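Local coordinates for protein glycosyltransferase Gtf1 (Streptococcus pneumoniae, PDB 4PQG) that belongs to the GT-B class of glycosyltransferases, carries an added extended beta-sheet domain, and holds uridine-5'-diphosphate in a pocket, at residues V92-F96 with D148-R154. Numbering follows the deposited sequence.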
# COMPACT_ATOMS: atom_id res chain seq x y z
N VAL A 92 1.42 14.46 28.06
CA VAL A 92 1.57 13.02 28.33
C VAL A 92 1.83 12.74 29.80
O VAL A 92 1.19 11.86 30.39
CB VAL A 92 2.71 12.38 27.48
CG1 VAL A 92 3.11 11.03 28.04
CG2 VAL A 92 2.26 12.24 26.05
N LEU A 93 2.74 13.50 30.40
CA LEU A 93 3.11 13.28 31.80
C LEU A 93 1.96 13.57 32.78
O LEU A 93 1.98 13.08 33.92
CB LEU A 93 4.37 14.07 32.16
CG LEU A 93 5.66 13.77 31.38
CD1 LEU A 93 6.80 14.72 31.77
CD2 LEU A 93 6.10 12.30 31.50
N ALA A 94 0.96 14.33 32.32
CA ALA A 94 -0.24 14.61 33.11
C ALA A 94 -1.09 13.35 33.34
O ALA A 94 -1.84 13.27 34.30
CB ALA A 94 -1.08 15.69 32.43
N TYR A 95 -0.98 12.37 32.44
CA TYR A 95 -1.68 11.10 32.61
C TYR A 95 -1.03 10.23 33.70
O TYR A 95 -1.68 9.36 34.29
CB TYR A 95 -1.73 10.33 31.29
CG TYR A 95 -2.68 10.90 30.25
CD1 TYR A 95 -3.99 10.44 30.13
CD2 TYR A 95 -2.25 11.91 29.37
CE1 TYR A 95 -4.86 10.97 29.17
CE2 TYR A 95 -3.11 12.45 28.42
CZ TYR A 95 -4.41 11.98 28.32
OH TYR A 95 -5.26 12.49 27.35
N PHE A 96 0.24 10.48 33.97
CA PHE A 96 0.97 9.70 34.96
C PHE A 96 1.25 10.59 36.18
O PHE A 96 1.13 11.81 36.11
CB PHE A 96 2.24 9.11 34.34
CG PHE A 96 1.99 8.43 33.00
CD1 PHE A 96 1.38 7.17 32.93
CD2 PHE A 96 2.34 9.06 31.80
CE1 PHE A 96 1.15 6.55 31.71
CE2 PHE A 96 2.09 8.44 30.57
CZ PHE A 96 1.49 7.19 30.52
N ASP A 148 -0.15 4.20 26.22
CA ASP A 148 -1.16 5.13 25.74
C ASP A 148 -0.76 5.61 24.35
O ASP A 148 0.44 5.74 24.07
CB ASP A 148 -1.28 6.34 26.65
CG ASP A 148 -1.95 6.03 27.98
OD1 ASP A 148 -2.53 4.94 28.17
OD2 ASP A 148 -1.90 6.92 28.85
N TYR A 149 -1.76 5.86 23.50
CA TYR A 149 -1.59 6.29 22.12
C TYR A 149 -2.34 7.61 21.89
O TYR A 149 -3.50 7.71 22.27
CB TYR A 149 -2.10 5.20 21.19
CG TYR A 149 -1.29 3.92 21.32
CD1 TYR A 149 -0.15 3.72 20.54
CD2 TYR A 149 -1.63 2.95 22.27
CE1 TYR A 149 0.62 2.57 20.70
CE2 TYR A 149 -0.87 1.79 22.42
CZ TYR A 149 0.26 1.62 21.63
OH TYR A 149 1.00 0.48 21.75
N PHE A 150 -1.69 8.58 21.24
CA PHE A 150 -2.19 9.97 21.18
C PHE A 150 -2.32 10.56 19.77
O PHE A 150 -1.45 10.32 18.90
CB PHE A 150 -1.27 10.91 21.99
CG PHE A 150 -1.01 10.46 23.40
CD1 PHE A 150 -1.92 10.72 24.43
CD2 PHE A 150 0.16 9.78 23.71
CE1 PHE A 150 -1.67 10.31 25.73
CE2 PHE A 150 0.42 9.35 25.01
CZ PHE A 150 -0.50 9.62 26.02
N SER A 151 -3.39 11.31 19.54
CA SER A 151 -3.54 12.20 18.36
C SER A 151 -3.61 13.61 18.93
O SER A 151 -2.59 14.13 19.36
CB SER A 151 -4.76 11.84 17.50
OG SER A 151 -5.96 11.77 18.26
N TYR A 152 -4.80 14.21 19.01
CA TYR A 152 -4.97 15.46 19.79
C TYR A 152 -5.33 15.17 21.25
O TYR A 152 -5.32 16.06 22.10
CB TYR A 152 -5.98 16.41 19.15
CG TYR A 152 -7.38 15.83 18.92
CD1 TYR A 152 -8.42 16.03 19.85
CD2 TYR A 152 -7.68 15.13 17.75
CE1 TYR A 152 -9.70 15.52 19.62
CE2 TYR A 152 -8.95 14.62 17.51
CZ TYR A 152 -9.96 14.82 18.44
OH TYR A 152 -11.21 14.29 18.16
N THR A 153 -5.66 13.90 21.54
CA THR A 153 -5.83 13.41 22.90
C THR A 153 -5.54 11.90 22.88
O THR A 153 -5.31 11.34 21.80
CB THR A 153 -7.24 13.69 23.46
OG1 THR A 153 -7.27 13.40 24.86
CG2 THR A 153 -8.32 12.88 22.73
N ARG A 154 -5.55 11.26 24.04
CA ARG A 154 -5.39 9.80 24.09
C ARG A 154 -6.59 9.09 23.50
O ARG A 154 -7.70 9.25 23.98
CB ARG A 154 -5.16 9.32 25.52
CG ARG A 154 -5.15 7.79 25.64
CD ARG A 154 -4.91 7.38 27.07
NE ARG A 154 -6.05 7.69 27.93
CZ ARG A 154 -6.06 7.45 29.24
NH1 ARG A 154 -4.99 6.89 29.81
NH2 ARG A 154 -7.15 7.73 29.96
O HOH W 1 -7.90 12.01 27.83
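Val92, on helix 89-93, meets Phe150 through one methyl: CG2 sits over a face of the ring, offset toward its rim, in a CH-pi contact, 3.6 Å from Phe150 CE2. The same valine reaches Val133 and Ala136 of strand 133-140, next to 143-150 in the sheet. Tyr95 supplies most of what 92-96 buries here. With CG anti to its carbonyl carbon (chi1 -72°), the ring reaches Phe150: its CE2 comes within 3.7 Å of Phe150 CE1, which lies over one face of the tyrosine, the ring planes at 54°. Arg154 approaches obliquely from the same side, near CD1 and CE1, a face of its guanidinium against the tyrosine and Tyr95 CE1 3.7 Å from Arg154 CZ, with the planes 50° apart. A salt bridge restrains this guanidinium, Arg154 NH1 lying 3.2 Å from Asp148 OD2 and meeting it from above the carboxylate plane. Arg146 also pairs with OD2, while Ser157 binds OD1. At the far end, Tyr95 OH bonds a water at 2.7 Å, which has a weak link to Thr153 OG1. The outer end of the Phe96 ring comes near the strand, CZ 3.8 Å from Asp148 OD2, and the ring meets that of Tyr138. The arrangement is a short helix and its following turn packed across one face of an antiparallel sheet, at the hairpin joining strands 143-150 and 154-163 in the GtfA extended beta-sheet domain.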